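PDB 1M72: caspase-1 subunit p19/18 from Spodoptera frugiperda, which probably serves as a cysteine protease in the caspase activation cascade that carries out apoptosis, and is probably inhibited by the baculovirus protein p35. Local coordinates for residues Ala35-His40 with Lys63-Leu68; Glu41-Asp44 with Ser50-Gly53; Val103-His108 with Asp124-Tyr129; Phe130-Asp133 with Leu138-Lys141. One frame throughout, in Å; residues are numbered along the deposited sequence.

Contact 1. Residues Ala35-His40 with Lys63-Leu68; sequences AIIFNH and KVLKTL
Leu-65 carries its CG beside its own backbone N (chi1 -59°) and continues extended into CD1 (chi2 177°), which carries this one methyl to Ala-35 and Ile-37. It lies 4.1 Å from Ala-35 CB and, less closely, 4.5 Å from Ile-37 CD1, itself the end of an extended chain. A single methyl on the helix thus bridges two strand residues whose CB atoms both face it, and Ala-35 CA and Leu-65 CA are 7.5 Å apart, a spacing that goes with the small alanine side chain. No hydrogen bond crosses between Ala-35–His-40 and Lys-63–Leu-68; the cohesion is purely apolar and only about 90 Å² is buried. The two segments belong to a beta-alpha-beta crossover, strand 31-39, helix 54-67, strand 70-76, in the caspase fold, and the contact is where the last turn of the helix leans on the strand it follows. Leu-61 from the preceding turn of the helix and Val-72 of the next strand also cover Ile-37, while Leu-65 reaches across to Leu-102 on the neighbouring strand 98-106. On the helix itself, Thr-67 folds its hydroxyl back on the preceding turn: OG1 donates to Val-64 O at 2.8 Å, from 17° off the carbonyl plane. Beyond it, Leu-68 O takes a hydrogen bond from Arg-32 NH1.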
# COMPACT_ATOMS: atom_id res chain seq x y z
N ALA C 35 2.04 21.64 -0.07
CA ALA C 35 2.49 20.62 -1.01
C ALA C 35 3.98 20.94 -1.25
O ALA C 35 4.33 21.96 -1.86
CB ALA C 35 1.71 20.72 -2.32
N ILE C 36 4.86 20.09 -0.75
CA ILE C 36 6.30 20.32 -0.93
C ILE C 36 6.84 19.40 -2.02
O ILE C 36 6.70 18.20 -1.93
CB ILE C 36 7.14 19.97 0.31
CG1 ILE C 36 6.59 20.60 1.56
CG2 ILE C 36 8.56 20.41 0.08
CD1 ILE C 36 7.41 20.14 2.77
N ILE C 37 7.48 19.98 -3.02
CA ILE C 37 8.06 19.16 -4.08
C ILE C 37 9.60 19.23 -4.04
O ILE C 37 10.19 20.31 -4.13
CB ILE C 37 7.52 19.61 -5.45
CG1 ILE C 37 5.99 19.46 -5.48
CG2 ILE C 37 8.17 18.79 -6.56
CD1 ILE C 37 5.27 20.09 -6.74
N PHE C 38 10.25 18.10 -3.85
CA PHE C 38 11.70 18.11 -3.89
C PHE C 38 12.04 17.53 -5.22
O PHE C 38 11.95 16.33 -5.44
CB PHE C 38 12.31 17.26 -2.78
CG PHE C 38 12.00 17.76 -1.42
CD1 PHE C 38 10.87 17.31 -0.75
CD2 PHE C 38 12.82 18.72 -0.82
CE1 PHE C 38 10.55 17.79 0.53
CE2 PHE C 38 12.52 19.22 0.46
CZ PHE C 38 11.37 18.75 1.15
N ASN C 39 12.42 18.42 -6.12
CA ASN C 39 12.76 18.07 -7.51
C ASN C 39 14.27 18.05 -7.68
O ASN C 39 14.93 19.08 -7.44
CB ASN C 39 12.14 19.11 -8.42
CG ASN C 39 12.33 18.78 -9.85
OD1 ASN C 39 12.61 19.65 -10.65
ND2 ASN C 39 12.18 17.52 -10.18
N HIS C 40 14.79 16.90 -8.11
CA HIS C 40 16.24 16.72 -8.27
C HIS C 40 16.65 16.44 -9.67
O HIS C 40 16.36 15.37 -10.17
CB HIS C 40 16.74 15.56 -7.42
CG HIS C 40 16.66 15.82 -5.96
ND1 HIS C 40 17.63 16.53 -5.28
CD2 HIS C 40 15.68 15.54 -5.06
CE1 HIS C 40 17.25 16.69 -4.03
NE2 HIS C 40 16.07 16.10 -3.87
N LYS C 63 1.38 22.65 -11.06
CA LYS C 63 0.21 23.27 -11.64
C LYS C 63 -1.11 22.61 -11.22
O LYS C 63 -2.09 23.30 -10.87
CB LYS C 63 0.31 23.27 -13.17
CG LYS C 63 -0.99 23.68 -13.86
CD LYS C 63 -0.78 24.09 -15.34
CE LYS C 63 -2.13 24.53 -15.99
NZ LYS C 63 -1.98 25.10 -17.37
N VAL C 64 -1.16 21.29 -11.25
CA VAL C 64 -2.40 20.66 -10.86
C VAL C 64 -2.67 20.79 -9.36
O VAL C 64 -3.81 21.01 -8.95
CB VAL C 64 -2.47 19.19 -11.33
CG1 VAL C 64 -1.54 18.29 -10.45
CG2 VAL C 64 -3.93 18.73 -11.29
N LEU C 65 -1.65 20.69 -8.52
CA LEU C 65 -1.88 20.84 -7.09
C LEU C 65 -2.35 22.27 -6.73
O LEU C 65 -3.07 22.48 -5.75
CB LEU C 65 -0.62 20.44 -6.31
CG LEU C 65 -0.16 19.00 -6.57
CD1 LEU C 65 1.12 18.72 -5.82
CD2 LEU C 65 -1.26 18.02 -6.12
N LYS C 66 -1.97 23.27 -7.52
CA LYS C 66 -2.42 24.63 -7.23
C LYS C 66 -3.91 24.73 -7.53
O LYS C 66 -4.66 25.31 -6.75
CB LYS C 66 -1.65 25.66 -8.08
CG LYS C 66 -0.30 25.97 -7.54
CD LYS C 66 0.51 26.85 -8.49
CE LYS C 66 1.91 27.05 -7.92
NZ LYS C 66 2.76 27.99 -8.70
N THR C 67 -4.35 24.15 -8.63
CA THR C 67 -5.76 24.21 -8.96
C THR C 67 -6.62 23.50 -7.89
O THR C 67 -7.81 23.77 -7.76
CB THR C 67 -6.03 23.58 -10.35
OG1 THR C 67 -5.98 22.16 -10.26
CG2 THR C 67 -4.95 24.02 -11.35
N LEU C 68 -6.00 22.60 -7.13
CA LEU C 68 -6.69 21.84 -6.10
C LEU C 68 -6.61 22.58 -4.78
O LEU C 68 -7.13 22.11 -3.78
CB LEU C 68 -6.07 20.43 -5.98
CG LEU C 68 -6.39 19.46 -7.14
CD1 LEU C 68 -5.61 18.17 -6.99
CD2 LEU C 68 -7.89 19.13 -7.17

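Contact 2. Residues Glu41-Asp44 with Ser50-Gly53; sequences EHFD and SRTG
Glu-41 and Arg-51 face each other with their CA atoms 4.8 Å apart, and a single straight backbone bond ties them: Arg-51 N donates a hydrogen bond to Glu-41 O at 2.9 Å (165° at the hydrogen). The same oxygen also receives a CA-H...O contact from Ser-50. Both segments are part of the loop that joins strand 31-39 to helix 54-67 in the caspase fold, close to the probable active site, and Gly-53 occupies the N-cap position of that helix. Among the side chains, Arg-51 meets the edge of the Phe-43 ring near its plane. Its CG is 3.6 Å from Phe-43 CE1 while CD lies beside CZ, and the guanidinium plane stands 80° from the ring. A bend at chi3 (52°) turns the chain after CD, and the guanidinium then leaves the contact: NE forms a salt bridge with an acidic side chain of the bound peptide, and NH1 binds His-40 O. This is consistent with a role in the S1 pocket, where caspases hold the aspartate they cleave after. Phe-43, Arg-51 and His-108, probably the catalytic histidine, all touch one another. Two waters also link polar atoms of the segments: one is weakly bound to Glu-41 OE2 and accepts from Gly-53 N, and another accepts from Phe-43 N at 2.8 Å.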
# COMPACT_ATOMS: atom_id res chain seq x y z
N GLU C 41 17.34 17.39 -10.29
CA GLU C 41 17.76 17.19 -11.69
C GLU C 41 19.24 16.85 -11.88
O GLU C 41 19.62 16.11 -12.78
CB GLU C 41 17.41 18.43 -12.54
CG GLU C 41 17.53 18.22 -14.08
CD GLU C 41 17.10 19.45 -14.90
OE1 GLU C 41 17.14 20.60 -14.36
OE2 GLU C 41 16.74 19.27 -16.09
N HIS C 42 20.07 17.37 -10.99
CA HIS C 42 21.50 17.18 -11.13
C HIS C 42 22.07 16.72 -9.79
O HIS C 42 21.56 17.07 -8.74
CB HIS C 42 22.10 18.50 -11.60
CG HIS C 42 21.41 19.05 -12.82
ND1 HIS C 42 20.73 20.26 -12.82
CD2 HIS C 42 21.31 18.56 -14.09
CE1 HIS C 42 20.25 20.49 -14.03
NE2 HIS C 42 20.59 19.48 -14.82
N PHE C 43 23.15 15.95 -9.85
CA PHE C 43 23.77 15.40 -8.65
C PHE C 43 25.28 15.59 -8.56
O PHE C 43 25.97 15.51 -9.57
CB PHE C 43 23.46 13.90 -8.59
CG PHE C 43 21.98 13.59 -8.66
CD1 PHE C 43 21.31 13.60 -9.89
CD2 PHE C 43 21.24 13.39 -7.48
CE1 PHE C 43 19.91 13.44 -9.95
CE2 PHE C 43 19.85 13.23 -7.53
CZ PHE C 43 19.18 13.26 -8.77
N ASP C 44 25.78 15.80 -7.33
CA ASP C 44 27.21 15.94 -7.08
C ASP C 44 27.81 14.56 -6.82
O ASP C 44 28.85 14.45 -6.20
CB ASP C 44 27.50 16.85 -5.87
CG ASP C 44 26.98 18.27 -6.06
OD1 ASP C 44 26.84 18.72 -7.22
OD2 ASP C 44 26.72 18.94 -5.04
N SER C 50 22.16 13.12 -15.09
CA SER C 50 21.11 14.09 -14.87
C SER C 50 19.72 13.53 -15.21
O SER C 50 19.56 12.64 -16.06
CB SER C 50 21.40 15.38 -15.61
OG SER C 50 22.36 16.11 -14.86
N ARG C 51 18.72 14.01 -14.50
CA ARG C 51 17.38 13.48 -14.69
C ARG C 51 16.54 14.38 -15.63
O ARG C 51 15.49 14.90 -15.23
CB ARG C 51 16.72 13.30 -13.29
CG ARG C 51 17.48 12.31 -12.37
CD ARG C 51 16.70 11.91 -11.07
NE ARG C 51 15.34 11.43 -11.38
CZ ARG C 51 14.25 12.20 -11.30
NH1 ARG C 51 14.36 13.47 -10.92
NH2 ARG C 51 13.06 11.71 -11.60
N THR C 52 17.01 14.54 -16.87
CA THR C 52 16.33 15.37 -17.85
C THR C 52 14.87 14.91 -17.94
O THR C 52 14.59 13.70 -18.00
CB THR C 52 17.00 15.29 -19.25
OG1 THR C 52 18.43 15.40 -19.11
CG2 THR C 52 16.48 16.44 -20.14
N GLY C 53 13.95 15.88 -17.90
CA GLY C 53 12.52 15.57 -17.92
C GLY C 53 11.79 15.78 -16.57
O GLY C 53 10.56 15.98 -16.54
O HOH W 1 13.60 19.02 -17.54
O HOH W 2 24.08 14.96 -12.26

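Contact 3. Residues Val103-His108 with Asp124-Tyr129; sequences VAVLTH and DNLWYY
Leu-126 is the residue of Asp-124–Tyr-129 that meets Val-103 and Val-105, on the strand that leads to His-108, probably catalytic. Asp-124 O accepts from Tyr-128 N at 3.0 Å in a short, weakly bonded helical turn, and Asp-124 CA lies 3.4 Å above one face of the Trp-127 indole, toward the rim. Asn-125 follows, and then Leu-126, whose CB is directed at the strand. With CG beside its backbone N (chi1 -61°), its isopropyl fork opens onto Val-105: CG2 of the valine sits between the two prongs, 3.7 Å from Leu-126 CD1 and 3.8 Å from CD2. CD2 also brushes Val-103 CG1 at 4.5 Å, so the leucine spans two valines that lie two residues apart on the same side of the strand. In Val-105 (chi1 -180°) CG2 is the branch beside the backbone N, and it is the one that meets the leucine. Trp-127 packs on Phe-182, Ile-184 and Phe-186 of strand 182-186. The edge of Tyr-128 is directed at the face of Tyr-129, with CD2 of the former 3.6 Å above the centre of the latter's ring. Tyr-129 OH makes a weak hydrogen bond to Asn-84 of helix 80-92. In the caspase sheet, strand 98-106 runs between strands 31-39 and 143-148. Phe-38 joins the two valines on the side covered by this helical turn and helix 80-92, whereas Ala-104 and Leu-106 face helix 54-67 on the other.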
# COMPACT_ATOMS: atom_id res chain seq x y z
N VAL C 103 3.74 15.67 0.25
CA VAL C 103 5.18 15.80 0.01
C VAL C 103 5.46 14.96 -1.28
O VAL C 103 4.95 13.84 -1.41
CB VAL C 103 6.01 15.22 1.18
CG1 VAL C 103 7.48 15.30 0.87
CG2 VAL C 103 5.70 15.93 2.48
N ALA C 104 6.22 15.50 -2.24
CA ALA C 104 6.59 14.75 -3.45
C ALA C 104 8.13 14.75 -3.62
O ALA C 104 8.81 15.73 -3.32
CB ALA C 104 5.90 15.36 -4.71
N VAL C 105 8.68 13.65 -4.10
CA VAL C 105 10.11 13.59 -4.30
C VAL C 105 10.33 13.00 -5.67
O VAL C 105 9.79 11.95 -5.99
CB VAL C 105 10.80 12.74 -3.21
CG1 VAL C 105 12.33 12.69 -3.44
CG2 VAL C 105 10.53 13.33 -1.85
N LEU C 106 11.12 13.70 -6.49
CA LEU C 106 11.43 13.29 -7.87
C LEU C 106 12.97 13.17 -7.90
O LEU C 106 13.69 14.20 -7.88
CB LEU C 106 10.97 14.38 -8.84
CG LEU C 106 9.60 15.04 -8.58
CD1 LEU C 106 9.42 16.21 -9.57
CD2 LEU C 106 8.49 14.05 -8.77
N THR C 107 13.48 11.94 -7.95
CA THR C 107 14.94 11.74 -7.86
C THR C 107 15.42 10.32 -8.22
O THR C 107 14.65 9.52 -8.74
CB THR C 107 15.38 12.11 -6.40
OG1 THR C 107 16.81 12.16 -6.33
CG2 THR C 107 14.86 11.08 -5.38
N HIS C 108 16.71 10.04 -7.99
CA HIS C 108 17.25 8.68 -8.24
C HIS C 108 17.08 7.86 -6.93
O HIS C 108 17.15 8.40 -5.83
CB HIS C 108 18.75 8.70 -8.55
CG HIS C 108 19.09 9.10 -9.96
ND1 HIS C 108 18.70 8.37 -11.06
CD2 HIS C 108 19.81 10.15 -10.43
CE1 HIS C 108 19.17 8.94 -12.15
NE2 HIS C 108 19.85 10.02 -11.80
N ASP C 124 11.88 6.66 4.52
CA ASP C 124 11.14 6.79 5.79
C ASP C 124 11.37 8.15 6.44
O ASP C 124 10.55 8.64 7.23
CB ASP C 124 11.57 5.70 6.79
CG ASP C 124 11.20 4.31 6.30
OD1 ASP C 124 10.48 3.60 7.06
OD2 ASP C 124 11.62 3.93 5.17
N ASN C 125 12.50 8.76 6.11
CA ASN C 125 12.77 10.06 6.65
C ASN C 125 11.72 11.08 6.24
O ASN C 125 11.51 12.02 6.98
CB ASN C 125 14.10 10.59 6.16
CG ASN C 125 15.29 9.89 6.79
OD1 ASN C 125 16.37 10.44 6.76
ND2 ASN C 125 15.10 8.68 7.32
N LEU C 126 11.09 10.91 5.07
CA LEU C 126 10.11 11.89 4.60
C LEU C 126 8.83 12.01 5.46
O LEU C 126 8.32 13.10 5.68
CB LEU C 126 9.73 11.60 3.12
CG LEU C 126 10.95 11.70 2.20
CD1 LEU C 126 10.68 10.87 0.95
CD2 LEU C 126 11.33 13.23 1.91
N TRP C 127 8.34 10.88 5.97
CA TRP C 127 7.14 10.83 6.77
C TRP C 127 7.35 10.64 8.29
O TRP C 127 6.41 10.84 9.09
CB TRP C 127 6.21 9.74 6.20
CG TRP C 127 6.82 8.38 5.99
CD1 TRP C 127 6.97 7.38 6.93
CD2 TRP C 127 7.29 7.82 4.74
NE1 TRP C 127 7.49 6.25 6.34
CE2 TRP C 127 7.70 6.49 5.00
CE3 TRP C 127 7.39 8.31 3.43
CZ2 TRP C 127 8.21 5.65 3.99
CZ3 TRP C 127 7.90 7.47 2.43
CH2 TRP C 127 8.31 6.15 2.72
N TYR C 128 8.59 10.32 8.69
CA TYR C 128 8.92 10.10 10.08
C TYR C 128 8.42 11.20 11.03
O TYR C 128 7.79 10.90 12.06
CB TYR C 128 10.45 9.96 10.24
CG TYR C 128 10.93 9.93 11.68
CD1 TYR C 128 10.78 8.77 12.48
CD2 TYR C 128 11.52 11.06 12.26
CE1 TYR C 128 11.21 8.75 13.83
CE2 TYR C 128 11.95 11.06 13.59
CZ TYR C 128 11.80 9.92 14.36
OH TYR C 128 12.23 9.94 15.65
N TYR C 129 8.71 12.46 10.69
CA TYR C 129 8.30 13.61 11.51
C TYR C 129 6.82 14.01 11.47
O TYR C 129 6.42 14.99 12.11
CB TYR C 129 9.11 14.86 11.11
CG TYR C 129 10.61 14.69 11.19
CD1 TYR C 129 11.34 14.31 10.06
CD2 TYR C 129 11.30 14.89 12.40
CE1 TYR C 129 12.72 14.14 10.12
CE2 TYR C 129 12.68 14.71 12.47
CZ TYR C 129 13.38 14.33 11.32
OH TYR C 129 14.73 14.12 11.36

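Contact 4. Residues Phe130-Asp133 with Leu138-Lys141; sequences FTAD and LAGK. With EDO (1,2-ethanediol), chain H.
Ala-132 and Ala-139 bring the two backbones closest, with CA atoms 4.9 Å apart and CB methyls meeting at 4.0 Å. A second apolar pair lies alongside: Phe-130 and Leu-138 point the same way, and Leu-138 CD1 approaches Phe-130 CD1 obliquely at 4.1 Å. In Leu-138 the leucine CG lies beside its backbone N (chi1 -78°) and CD1 extends from there, which carries that methyl to the ring. This packed side is buried on both flanks, since Phe-130 rests on Ile-87 and Ala-91 of helix 80-92, while Ile-159 and Leu-161 of the second subunit cover Ala-132 and Ala-139. The loop between the short helix and strand 143-148 therefore contributes to the interface with the second subunit. The solvent side is Asp-133, which is exposed and takes a hydrogen bond from Thr-131 OG1 on the syn lone pair of OD1. Separately, residues Leu-138 to Lys-141 form a type II beta turn closed by Lys-141 N donating to Leu-138 O at 2.9 Å. Here Gly-140 O accepts from O1 of an ethanediol, probably from the crystallisation liquor, at 2.7 Å. Lys-141 NZ is bonded to the carbonyls of Ala-98 and Thr-137, which probably help to stabilise its buried ammonium group. Since no hydrogen bond passes directly between the two segments, their association rests on apolar burial, and the hydrogen bonds described stay within each segment or go to neighbours.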
# COMPACT_ATOMS: atom_id res chain seq x y z
N PHE C 130 6.01 13.28 10.71
CA PHE C 130 4.62 13.66 10.64
C PHE C 130 3.67 12.73 11.36
O PHE C 130 2.46 12.83 11.19
CB PHE C 130 4.23 13.86 9.19
CG PHE C 130 5.02 14.94 8.52
CD1 PHE C 130 4.74 16.30 8.78
CD2 PHE C 130 6.07 14.62 7.64
CE1 PHE C 130 5.51 17.32 8.17
CE2 PHE C 130 6.85 15.63 7.02
CZ PHE C 130 6.58 16.98 7.27
N THR C 131 4.19 11.79 12.15
CA THR C 131 3.27 10.94 12.90
C THR C 131 2.50 11.85 13.90
O THR C 131 2.99 12.93 14.28
CB THR C 131 4.02 9.77 13.59
OG1 THR C 131 5.07 10.28 14.44
CG2 THR C 131 4.59 8.79 12.52
N ALA C 132 1.31 11.46 14.31
CA ALA C 132 0.48 12.32 15.19
C ALA C 132 1.16 12.85 16.46
O ALA C 132 0.89 13.97 16.89
CB ALA C 132 -0.81 11.62 15.58
N ASP C 133 2.02 12.06 17.07
CA ASP C 133 2.70 12.53 18.26
C ASP C 133 3.69 13.66 17.94
O ASP C 133 3.83 14.60 18.72
CB ASP C 133 3.41 11.36 18.93
CG ASP C 133 4.33 10.62 17.99
OD1 ASP C 133 4.10 10.65 16.76
OD2 ASP C 133 5.29 10.00 18.49
N LEU C 138 -1.81 17.87 12.42
CA LEU C 138 -2.22 17.17 11.21
C LEU C 138 -2.82 15.86 11.72
O LEU C 138 -3.13 14.96 10.95
CB LEU C 138 -1.06 16.89 10.25
CG LEU C 138 -0.45 17.97 9.32
CD1 LEU C 138 0.80 17.40 8.68
CD2 LEU C 138 -1.44 18.42 8.23
N ALA C 139 -2.99 15.76 13.04
CA ALA C 139 -3.55 14.54 13.58
C ALA C 139 -4.99 14.35 13.10
O ALA C 139 -5.83 15.25 13.23
CB ALA C 139 -3.50 14.54 15.12
N GLY C 140 -5.25 13.17 12.55
CA GLY C 140 -6.57 12.84 12.05
C GLY C 140 -6.75 13.30 10.61
O GLY C 140 -7.83 13.11 10.02
N LYS C 141 -5.71 13.92 10.08
CA LYS C 141 -5.74 14.43 8.70
C LYS C 141 -4.82 13.62 7.75
O LYS C 141 -3.80 13.08 8.16
CB LYS C 141 -5.33 15.88 8.70
CG LYS C 141 -6.22 16.73 9.57
CD LYS C 141 -5.71 18.16 9.50
CE LYS C 141 -6.41 19.08 10.46
NZ LYS C 141 -5.66 20.37 10.43
C1 EDO H . -9.90 15.66 8.65
O1 EDO H . -10.08 14.30 8.98
C2 EDO H . -9.27 15.79 7.29
O2 EDO H . -8.54 17.00 7.27

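The four contacts follow the chain through one caspase domain, with contact 2 nested inside the loop that contact 1 closes, and contacts 3 and 4 coming after in series. Contacts 1 and 3 have centres 14 Å apart and share the mixed sheet, strands 31-39 and 98-106 being neighbours joined by Ile-36 and Phe-38 backbone bonds to Ala-104. One brings helix 54-67 to the sheet, the other the short helix 125-128. Contact 2 lies where these strands end and touches contact 3 through His-108, which places it at the probable active site. Contact 4 continues directly from contact 3 but is 33 Å from contact 2 between centres, on the opposite side of the chain's centre. The probable active site and this part of the subunit interface thus lie far apart in the domain.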